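PDB 2EWC: translation initiation inhibitor from Streptococcus pyogenes, which is of unknown function but belongs to the highly conserved YjgF family and is named as a putative translation initiation inhibitor. Local coordinates for residues B[26-31]-B[50-55]; B[64-69]-B[90-95]; B[70-75]-B[96-101]. One frame throughout, in Å; residues are numbered along the deposited sequence.

All three contacts reach the same mixed sheet. Contact 1 lies deepest, its centre about 6 Å from the centre of the chain, and sets helix 38-54 against strand 24-30 through leucines and one buried arginine. Contacts 2 and 3 follow the pairing of strands 63-70 and 93-98 from one end to the other and meet where C68 O lies 2.9 Å from I97 N, probably a hydrogen bond. In contact 2, largely buried, backbone bonds dominate, joined by a D67-K95 salt bridge that neighbouring subunits extend. Contact 3, its centre about 14 Å from the chain centre, is where the strands run into loops, and several waters join its charged side chains. Each contact also touches neighbouring subunits.

Contact 1 (B[26-31]-B[50-55]); sequences YLNYCV and ERRLAL
R52 reaches from helix 38-54 across L27 to the backbone of strand 24-30, and its apolar stem does the first part of the work. Its CB lies 3.7 Å from L27 CD2, and the same methyl is 4.1 Å from R52 CD, so leucine covers the side of the chain before any charge appears. From CG to NE the chain is extended (chi3 173°), which carries the guanidinium beyond the leucine to the strand backbone at Y29. NE forms a salt bridge with D8, whose carboxylate probably offsets the charge of the buried arginine. NH1 donates to Y29 O over 2.9 Å in a nearly straight bond (165° at the hydrogen). The carbonyl oxygen lies in the guanidinium plane, although NH1 itself stands well above the plane of the carbonyl. C30 SG is close to the same edge, 3.4 Å from NH1. The other amino group, NH2, donates a hydrogen bond to a water that in turn donates to Y29 O at 2.7 Å. N28 ND2 adds a weak bond to this oxygen, while N28 OD1 accepts from the backbone N of R94 in the second subunit. One residue on from the arginine, L53 CD2 meets L27 CD1 at 4.0 Å with the two side chains crossing at about a right angle; branched leucines suit this apolar layer between helix and sheet. The axes of the short segments, helix 50-54 and strand 26-30, pass 9.7 Å apart at 151°, roughly antiparallel, as where helices pack against the mixed sheet in the alpha+beta fold of the YjgF family.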
loop_
_atom_site.group_PDB
_atom_site.type_symbol
_atom_site.label_atom_id
_atom_site.label_comp_id
_atom_site.label_asym_id
_atom_site.label_seq_id
_atom_site.Cartn_x
_atom_site.Cartn_y
_atom_site.Cartn_z
ATOM N N TYR B 26 -4.258 19.763 38.291
ATOM C CA TYR B 26 -3.043 19.050 37.893
ATOM C C TYR B 26 -2.529 18.193 39.044
ATOM O O TYR B 26 -2.190 18.702 40.105
ATOM C CB TYR B 26 -1.964 20.037 37.443
ATOM C CG TYR B 26 -2.385 20.759 36.207
ATOM C CD1 TYR B 26 -1.961 20.319 34.956
ATOM C CD2 TYR B 26 -3.262 21.850 36.275
ATOM C CE1 TYR B 26 -2.388 20.940 33.809
ATOM C CE2 TYR B 26 -3.682 22.478 35.127
ATOM C CZ TYR B 26 -3.234 22.023 33.900
ATOM O OH TYR B 26 -3.653 22.625 32.740
ATOM N N LEU B 27 -2.476 16.891 38.809
ATOM C CA LEU B 27 -1.995 15.932 39.805
ATOM C C LEU B 27 -0.504 15.667 39.654
ATOM O O LEU B 27 -0.022 15.338 38.561
ATOM C CB LEU B 27 -2.772 14.621 39.690
ATOM C CG LEU B 27 -4.251 14.674 40.122
ATOM C CD1 LEU B 27 -5.187 14.036 39.073
ATOM C CD2 LEU B 27 -4.387 13.991 41.437
ATOM N N ASN B 28 0.226 15.852 40.748
ATOM C CA ASN B 28 1.598 15.391 40.862
ATOM C C ASN B 28 1.605 13.850 40.645
ATOM O O ASN B 28 0.536 13.214 40.661
ATOM C CB ASN B 28 2.117 15.774 42.245
ATOM C CG ASN B 28 3.610 15.602 42.391
ATOM O OD1 ASN B 28 4.385 16.447 41.964
ATOM N ND2 ASN B 28 4.021 14.514 43.024
ATOM N N TYR B 29 2.772 13.251 40.384
ATOM C CA TYR B 29 2.830 11.789 40.215
ATOM C C TYR B 29 2.209 11.126 41.451
ATOM O O TYR B 29 2.414 11.576 42.584
ATOM C CB TYR B 29 4.269 11.279 39.972
ATOM C CG TYR B 29 5.205 11.489 41.144
ATOM C CD1 TYR B 29 5.276 10.554 42.181
ATOM C CD2 TYR B 29 6.019 12.631 41.218
ATOM C CE1 TYR B 29 6.144 10.748 43.272
ATOM C CE2 TYR B 29 6.878 12.837 42.284
ATOM C CZ TYR B 29 6.941 11.888 43.312
ATOM O OH TYR B 29 7.785 12.084 44.387
ATOM N N CYS B 30 1.424 10.082 41.211
ATOM C CA CYS B 30 0.754 9.331 42.253
ATOM C C CYS B 30 1.341 7.942 42.361
ATOM O O CYS B 30 1.529 7.256 41.370
ATOM C CB CYS B 30 -0.733 9.200 41.954
ATOM S SG CYS B 30 -1.605 10.754 41.864
ATOM N N VAL B 31 1.553 7.529 43.598
ATOM C CA VAL B 31 2.277 6.339 43.938
ATOM C C VAL B 31 1.600 5.745 45.176
ATOM O O VAL B 31 1.127 6.494 46.024
ATOM C CB VAL B 31 3.763 6.743 44.191
ATOM C CG1 VAL B 31 4.157 6.658 45.674
ATOM C CG2 VAL B 31 4.657 5.937 43.351
ATOM N N GLU B 50 -7.387 9.244 43.587
ATOM C CA GLU B 50 -8.711 9.466 44.164
ATOM C C GLU B 50 -8.659 10.311 45.440
ATOM O O GLU B 50 -9.527 11.174 45.648
ATOM C CB GLU B 50 -9.422 8.138 44.471
ATOM C CG GLU B 50 -9.839 7.370 43.230
ATOM C CD GLU B 50 -10.727 6.180 43.533
ATOM O OE1 GLU B 50 -10.344 5.327 44.381
ATOM O OE2 GLU B 50 -11.824 6.103 42.917
ATOM N N ARG B 51 -7.682 10.023 46.304
ATOM C CA ARG B 51 -7.498 10.776 47.543
ATOM C C ARG B 51 -7.303 12.240 47.217
ATOM O O ARG B 51 -7.929 13.093 47.818
ATOM C CB ARG B 51 -6.284 10.284 48.346
ATOM C CG ARG B 51 -6.089 11.057 49.668
ATOM C CD ARG B 51 -4.851 10.641 50.472
ATOM N NE ARG B 51 -3.621 10.993 49.778
ATOM C CZ ARG B 51 -3.033 12.189 49.788
ATOM N NH1 ARG B 51 -3.541 13.199 50.485
ATOM N NH2 ARG B 51 -1.911 12.373 49.080
ATOM N N ARG B 52 -6.419 12.530 46.268
ATOM C CA ARG B 52 -6.110 13.920 45.959
ATOM C C ARG B 52 -7.305 14.615 45.317
ATOM O O ARG B 52 -7.626 15.731 45.679
ATOM C CB ARG B 52 -4.856 14.025 45.100
ATOM C CG ARG B 52 -3.564 13.989 45.920
ATOM C CD ARG B 52 -2.393 13.580 45.026
ATOM N NE ARG B 52 -1.102 13.683 45.708
ATOM C CZ ARG B 52 0.062 13.292 45.181
ATOM N NH1 ARG B 52 0.114 12.746 43.964
ATOM N NH2 ARG B 52 1.188 13.447 45.885
ATOM N N LEU B 53 -7.966 13.930 44.395
ATOM C CA LEU B 53 -9.152 14.443 43.751
ATOM C C LEU B 53 -10.286 14.738 44.750
ATOM O O LEU B 53 -11.048 15.701 44.565
ATOM C CB LEU B 53 -9.622 13.476 42.650
ATOM C CG LEU B 53 -8.763 13.397 41.386
ATOM C CD1 LEU B 53 -9.234 12.252 40.497
ATOM C CD2 LEU B 53 -8.812 14.722 40.632
ATOM N N ALA B 54 -10.396 13.912 45.791
ATOM C CA ALA B 54 -11.390 14.127 46.830
ATOM C C ALA B 54 -11.177 15.435 47.624
ATOM O O ALA B 54 -12.116 15.968 48.201
ATOM C CB ALA B 54 -11.471 12.910 47.783
ATOM N N LEU B 55 -9.957 15.962 47.639
ATOM C CA LEU B 55 -9.696 17.269 48.274
ATOM C C LEU B 55 -10.507 18.427 47.654
ATOM O O LEU B 55 -10.761 19.444 48.298
ATOM C CB LEU B 55 -8.193 17.586 48.243
ATOM C CG LEU B 55 -7.335 16.580 49.026
ATOM C CD1 LEU B 55 -5.868 16.705 48.709
ATOM C CD2 LEU B 55 -7.577 16.713 50.527
HETATM O O HOH W 1 3.444 11.471 45.079
#

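Contact 2 (B[64-69]-B[90-95]); sequences VQMDCL and RYPARK
The beta-alpha-beta unit made by strand 63-70, helix 76-87 and strand 93-98 brings V64-D67 beside P92-K95 as parallel neighbours. M66 uses both of its backbone polar groups: its N donates to A93 O at 3.0 Å, and its O accepts from K95 N at 3.2 Å. On either side of it, A93 N binds V64 O and C68 N binds K95 O, the staggered pattern of parallel strands. V64 and Q65 both face V117 on the other neighbouring strand, a classic beta bulge. The side chain of M66, present as selenomethionine, points to the same face of the sheet as R94 and lays CE 4.0 Å from P92 CG, a flexible apolar chain against a rigid ring. Beside them C68 SG is 4.0 Å from R94 CD, and R94 NH2 donates to R13 O of the third subunit.

Q65, D67 and K95 share the other face. The long chain of K95 leaves with CG between the backbone N and carbonyl carbon (chi1 66°) and bends at its end, folding NZ back to D67 in a salt bridge; NZ also forms salt bridges with D67 and D115 of the third subunit, and D67 OD2 with K95 NZ of the second. D67 OD1 is gripped twice, from opposite faces of the carboxylate plane: K95 NZ comes to it at 2.9 Å on the syn side, and Q65 NE2 at 2.7 Å.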
loop_
_atom_site.group_PDB
_atom_site.type_symbol
_atom_site.label_atom_id
_atom_site.label_comp_id
_atom_site.label_asym_id
_atom_site.label_seq_id
_atom_site.Cartn_x
_atom_site.Cartn_y
_atom_site.Cartn_z
ATOM N N VAL B 64 -9.399 13.811 32.854
ATOM C CA VAL B 64 -9.405 13.970 31.403
ATOM C C VAL B 64 -8.170 13.386 30.716
ATOM O O VAL B 64 -8.252 12.963 29.553
ATOM C CB VAL B 64 -9.648 15.459 30.946
ATOM C CG1 VAL B 64 -10.983 15.987 31.491
ATOM C CG2 VAL B 64 -8.502 16.397 31.343
ATOM N N GLN B 65 -7.047 13.330 31.427
ATOM C CA GLN B 65 -5.783 12.881 30.819
ATOM C C GLN B 65 -4.888 12.283 31.889
ATOM O O GLN B 65 -4.866 12.770 33.008
ATOM C CB GLN B 65 -5.060 14.034 30.075
ATOM C CG GLN B 65 -3.993 13.564 29.083
ATOM C CD GLN B 65 -2.650 13.292 29.756
ATOM O OE1 GLN B 65 -2.369 13.841 30.818
ATOM N NE2 GLN B 65 -1.814 12.438 29.137
HETATM N N MSE B 66 -4.162 11.225 31.537
HETATM C CA MSE B 66 -3.355 10.476 32.502
HETATM C C MSE B 66 -2.073 10.062 31.819
HETATM O O MSE B 66 -2.117 9.551 30.712
HETATM C CB MSE B 66 -4.108 9.214 32.909
HETATM C CG MSE B 66 -4.244 8.985 34.402
HETATM SE SE MSE B 66 -5.474 7.730 34.884
HETATM C CE MSE B 66 -5.274 6.513 33.618
ATOM N N ASP B 67 -0.932 10.298 32.463
ATOM C CA ASP B 67 0.344 9.763 31.990
ATOM C C ASP B 67 0.704 8.604 32.920
ATOM O O ASP B 67 0.693 8.784 34.132
ATOM C CB ASP B 67 1.437 10.838 32.034
ATOM C CG ASP B 67 1.379 11.777 30.849
ATOM O OD1 ASP B 67 0.584 11.525 29.924
ATOM O OD2 ASP B 67 2.137 12.775 30.819
ATOM N N CYS B 68 0.977 7.428 32.361
ATOM C CA CYS B 68 1.276 6.248 33.189
ATOM C C CYS B 68 2.730 5.859 33.037
ATOM O O CYS B 68 3.208 5.653 31.916
ATOM C CB CYS B 68 0.369 5.083 32.808
ATOM S SG CYS B 68 -1.375 5.590 32.579
ATOM N N LEU B 69 3.453 5.790 34.152
ATOM C CA LEU B 69 4.891 5.510 34.094
ATOM C C LEU B 69 5.163 4.094 34.609
ATOM O O LEU B 69 4.826 3.777 35.743
ATOM C CB LEU B 69 5.695 6.532 34.922
ATOM C CG LEU B 69 5.628 8.042 34.609
ATOM C CD1 LEU B 69 6.606 8.849 35.495
ATOM C CD2 LEU B 69 5.908 8.340 33.162
ATOM N N ARG B 90 -16.068 5.294 31.903
ATOM C CA ARG B 90 -15.649 6.674 31.637
ATOM C C ARG B 90 -14.134 6.845 31.775
ATOM O O ARG B 90 -13.602 6.935 32.889
ATOM C CB ARG B 90 -16.425 7.647 32.533
ATOM C CG ARG B 90 -17.910 7.711 32.190
ATOM C CD ARG B 90 -18.715 8.430 33.245
ATOM N NE ARG B 90 -20.154 8.226 33.071
ATOM C CZ ARG B 90 -20.836 7.217 33.605
ATOM N NH1 ARG B 90 -20.205 6.299 34.340
ATOM N NH2 ARG B 90 -22.152 7.111 33.413
ATOM N N TYR B 91 -13.441 6.872 30.628
ATOM C CA TYR B 91 -11.969 6.818 30.588
ATOM C C TYR B 91 -11.342 8.117 30.107
ATOM O O TYR B 91 -11.918 8.798 29.271
ATOM C CB TYR B 91 -11.486 5.655 29.703
ATOM C CG TYR B 91 -12.224 4.347 29.963
ATOM C CD1 TYR B 91 -12.111 3.699 31.195
ATOM C CD2 TYR B 91 -13.060 3.787 28.993
ATOM C CE1 TYR B 91 -12.799 2.524 31.459
ATOM C CE2 TYR B 91 -13.756 2.591 29.244
ATOM C CZ TYR B 91 -13.610 1.972 30.478
ATOM O OH TYR B 91 -14.286 0.814 30.752
ATOM N N PRO B 92 -10.161 8.476 30.655
ATOM C CA PRO B 92 -9.377 9.601 30.138
ATOM C C PRO B 92 -8.563 9.259 28.876
ATOM O O PRO B 92 -8.367 8.072 28.547
ATOM C CB PRO B 92 -8.436 9.917 31.288
ATOM C CG PRO B 92 -8.206 8.599 31.938
ATOM C CD PRO B 92 -9.523 7.868 31.838
ATOM N N ALA B 93 -8.133 10.300 28.158
ATOM C CA ALA B 93 -7.063 10.150 27.169
ATOM C C ALA B 93 -5.827 9.743 27.962
ATOM O O ALA B 93 -5.661 10.180 29.104
ATOM C CB ALA B 93 -6.815 11.441 26.460
ATOM N N ARG B 94 -4.969 8.903 27.392
ATOM C CA ARG B 94 -3.731 8.583 28.088
ATOM C C ARG B 94 -2.534 8.365 27.182
ATOM O O ARG B 94 -2.656 8.263 25.956
ATOM C CB ARG B 94 -3.910 7.372 29.022
ATOM C CG ARG B 94 -3.698 6.063 28.338
ATOM C CD ARG B 94 -3.546 4.903 29.319
ATOM N NE ARG B 94 -4.832 4.239 29.497
ATOM C CZ ARG B 94 -5.199 3.100 28.913
ATOM N NH1 ARG B 94 -4.384 2.426 28.107
ATOM N NH2 ARG B 94 -6.404 2.627 29.158
ATOM N N LYS B 95 -1.374 8.281 27.816
ATOM C CA LYS B 95 -0.213 7.681 27.193
ATOM C C LYS B 95 0.560 6.919 28.266
ATOM O O LYS B 95 0.409 7.208 29.460
ATOM C CB LYS B 95 0.661 8.747 26.512
ATOM C CG LYS B 95 1.313 9.714 27.425
ATOM C CD LYS B 95 2.490 10.377 26.667
ATOM C CE LYS B 95 3.104 11.522 27.446
ATOM N NZ LYS B 95 2.060 12.573 27.677
HETATM O O HOH W 2 0.726 14.560 29.501
#

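Contact 3 (B[70-75]-B[96-101]); sequences FRDVWN and SIQTEF
Q98 reaches past the strand end and puts OE1 2.9 Å from V73 N, in the carbonyl plane and on a lone pair, with the N-H pointing almost straight at it (170°). CG anti to the backbone N (chi1 -174°) and an extended chain beyond it make that span possible, and glutamine has the length and the acceptor the turn needs. V73 CG1 lies 3.5 Å from Q98 OE1. In the backbone beside it, F70 N bonds I97 O and T99 N bonds F70 O, closing the parallel pairing of strands 63-70 and 93-98. R71 NH1 meets E100 OE1 in a 3.3 Å salt bridge, and two waters lie between the same atoms, accepting from NH1. F101 brings CD2 over one face of the guanidinium, 3.8 Å from R71 NH2, its ring plane turned 68° from it.

The loop contains an Asx turn at the start of the 3-10 segment 73-75: D72 OD1 accepts from W74 N at 3.1 Å, and its other oxygen binds G106 N of the fourth subunit. Backbone oxygens of L110 and H103 position R71, accepting from NE and NH2. Q98 NE2 donates to E100 OE2 of the fourth subunit, and the reverse pair forms too.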
loop_
_atom_site.group_PDB
_atom_site.type_symbol
_atom_site.label_atom_id
_atom_site.label_comp_id
_atom_site.label_asym_id
_atom_site.label_seq_id
_atom_site.Cartn_x
_atom_site.Cartn_y
_atom_site.Cartn_z
ATOM N N PHE B 70 5.812 3.265 33.796
ATOM C CA PHE B 70 6.043 1.869 34.158
ATOM C C PHE B 70 7.537 1.591 34.158
ATOM O O PHE B 70 8.256 2.025 33.244
ATOM C CB PHE B 70 5.461 0.914 33.113
ATOM C CG PHE B 70 3.952 0.905 33.008
ATOM C CD1 PHE B 70 3.207 -0.114 33.623
ATOM C CD2 PHE B 70 3.292 1.842 32.223
ATOM C CE1 PHE B 70 1.832 -0.153 33.524
ATOM C CE2 PHE B 70 1.897 1.806 32.099
ATOM C CZ PHE B 70 1.161 0.814 32.761
ATOM N N ARG B 71 8.003 0.814 35.127
ATOM C CA ARG B 71 9.350 0.260 35.019
ATOM C C ARG B 71 9.403 -0.761 33.850
ATOM O O ARG B 71 10.434 -0.894 33.180
ATOM C CB ARG B 71 9.755 -0.403 36.344
ATOM C CG ARG B 71 11.185 -0.915 36.392
ATOM C CD ARG B 71 11.503 -1.483 37.789
ATOM N NE ARG B 71 11.520 -0.451 38.841
ATOM C CZ ARG B 71 12.541 0.361 39.114
ATOM N NH1 ARG B 71 13.680 0.294 38.405
ATOM N NH2 ARG B 71 12.429 1.232 40.127
ATOM N N ASP B 72 8.285 -1.469 33.633
ATOM C CA ASP B 72 8.106 -2.446 32.544
ATOM C C ASP B 72 6.789 -2.110 31.842
ATOM O O ASP B 72 5.724 -2.484 32.338
ATOM C CB ASP B 72 8.069 -3.909 33.078
ATOM C CG ASP B 72 7.925 -4.965 31.951
ATOM O OD1 ASP B 72 7.815 -4.588 30.760
ATOM O OD2 ASP B 72 7.929 -6.196 32.244
ATOM N N VAL B 73 6.869 -1.423 30.703
ATOM C CA VAL B 73 5.681 -0.960 29.989
ATOM C C VAL B 73 4.788 -2.119 29.495
ATOM O O VAL B 73 3.599 -1.930 29.240
ATOM C CB VAL B 73 6.060 0.008 28.830
ATOM C CG1 VAL B 73 6.683 -0.744 27.648
ATOM C CG2 VAL B 73 4.852 0.838 28.404
ATOM N N TRP B 74 5.350 -3.322 29.375
ATOM C CA TRP B 74 4.534 -4.509 29.032
ATOM C C TRP B 74 3.465 -4.893 30.085
ATOM O O TRP B 74 2.661 -5.812 29.865
ATOM C CB TRP B 74 5.419 -5.698 28.709
ATOM C CG TRP B 74 6.243 -5.519 27.461
ATOM C CD1 TRP B 74 7.522 -5.026 27.388
ATOM C CD2 TRP B 74 5.859 -5.846 26.123
ATOM N NE1 TRP B 74 7.951 -5.019 26.072
ATOM C CE2 TRP B 74 6.950 -5.526 25.282
ATOM C CE3 TRP B 74 4.690 -6.377 25.547
ATOM C CZ2 TRP B 74 6.910 -5.719 23.891
ATOM C CZ3 TRP B 74 4.651 -6.578 24.183
ATOM C CH2 TRP B 74 5.764 -6.247 23.366
ATOM N N ASN B 75 3.479 -4.195 31.220
ATOM C CA ASN B 75 2.421 -4.287 32.226
ATOM C C ASN B 75 1.162 -3.448 31.900
ATOM O O ASN B 75 0.220 -3.429 32.686
ATOM C CB ASN B 75 2.964 -3.858 33.587
ATOM C CG ASN B 75 3.822 -4.918 34.236
ATOM O OD1 ASN B 75 3.512 -6.115 34.202
ATOM N ND2 ASN B 75 4.908 -4.481 34.856
ATOM N N SER B 96 1.361 5.949 27.843
ATOM C CA SER B 96 2.176 5.155 28.763
ATOM C C SER B 96 3.657 5.277 28.354
ATOM O O SER B 96 3.978 5.393 27.171
ATOM C CB SER B 96 1.742 3.686 28.712
ATOM O OG SER B 96 0.380 3.566 29.117
ATOM N N ILE B 97 4.546 5.268 29.334
ATOM C CA ILE B 97 5.989 5.464 29.112
ATOM C C ILE B 97 6.729 4.471 30.002
ATOM O O ILE B 97 6.318 4.216 31.137
ATOM C CB ILE B 97 6.381 6.906 29.514
ATOM C CG1 ILE B 97 5.850 7.899 28.501
ATOM C CG2 ILE B 97 7.912 7.129 29.676
ATOM C CD1 ILE B 97 5.560 9.239 29.198
ATOM N N GLN B 98 7.820 3.916 29.502
ATOM C CA GLN B 98 8.704 3.130 30.344
ATOM C C GLN B 98 9.815 4.041 30.827
ATOM O O GLN B 98 10.412 4.758 30.038
ATOM C CB GLN B 98 9.290 1.945 29.586
ATOM C CG GLN B 98 10.109 0.993 30.476
ATOM C CD GLN B 98 10.409 -0.335 29.791
ATOM O OE1 GLN B 98 9.514 -1.157 29.582
ATOM N NE2 GLN B 98 11.678 -0.551 29.440
ATOM N N THR B 99 10.092 4.026 32.119
ATOM C CA THR B 99 11.169 4.854 32.652
ATOM C C THR B 99 11.795 4.181 33.881
ATOM O O THR B 99 11.150 3.395 34.596
ATOM C CB THR B 99 10.670 6.296 32.971
ATOM O OG1 THR B 99 11.743 7.092 33.517
ATOM C CG2 THR B 99 9.497 6.242 33.976
ATOM N N GLU B 100 13.053 4.492 34.133
ATOM C CA GLU B 100 13.648 4.178 35.410
ATOM C C GLU B 100 13.051 5.161 36.394
ATOM O O GLU B 100 12.508 6.193 35.990
ATOM C CB GLU B 100 15.168 4.346 35.360
ATOM C CG GLU B 100 15.840 3.345 34.427
ATOM C CD GLU B 100 15.560 1.901 34.842
ATOM O OE1 GLU B 100 15.593 1.603 36.059
ATOM O OE2 GLU B 100 15.285 1.072 33.952
ATOM N N PHE B 101 13.164 4.831 37.672
ATOM C CA PHE B 101 12.731 5.684 38.757
ATOM C C PHE B 101 13.929 5.930 39.665
ATOM O O PHE B 101 14.832 5.086 39.741
ATOM C CB PHE B 101 11.623 4.989 39.562
ATOM C CG PHE B 101 10.335 4.774 38.783
ATOM C CD1 PHE B 101 9.582 5.843 38.352
ATOM C CD2 PHE B 101 9.902 3.494 38.468
ATOM C CE1 PHE B 101 8.405 5.656 37.629
ATOM C CE2 PHE B 101 8.710 3.294 37.777
ATOM C CZ PHE B 101 7.967 4.375 37.347
HETATM O O HOH W 3 12.708 0.830 33.394
HETATM O O HOH W 4 15.156 2.504 38.813
HETATM O O HOH W 5 14.901 -1.431 36.369
HETATM O O HOH W 6 10.617 -3.837 29.875
#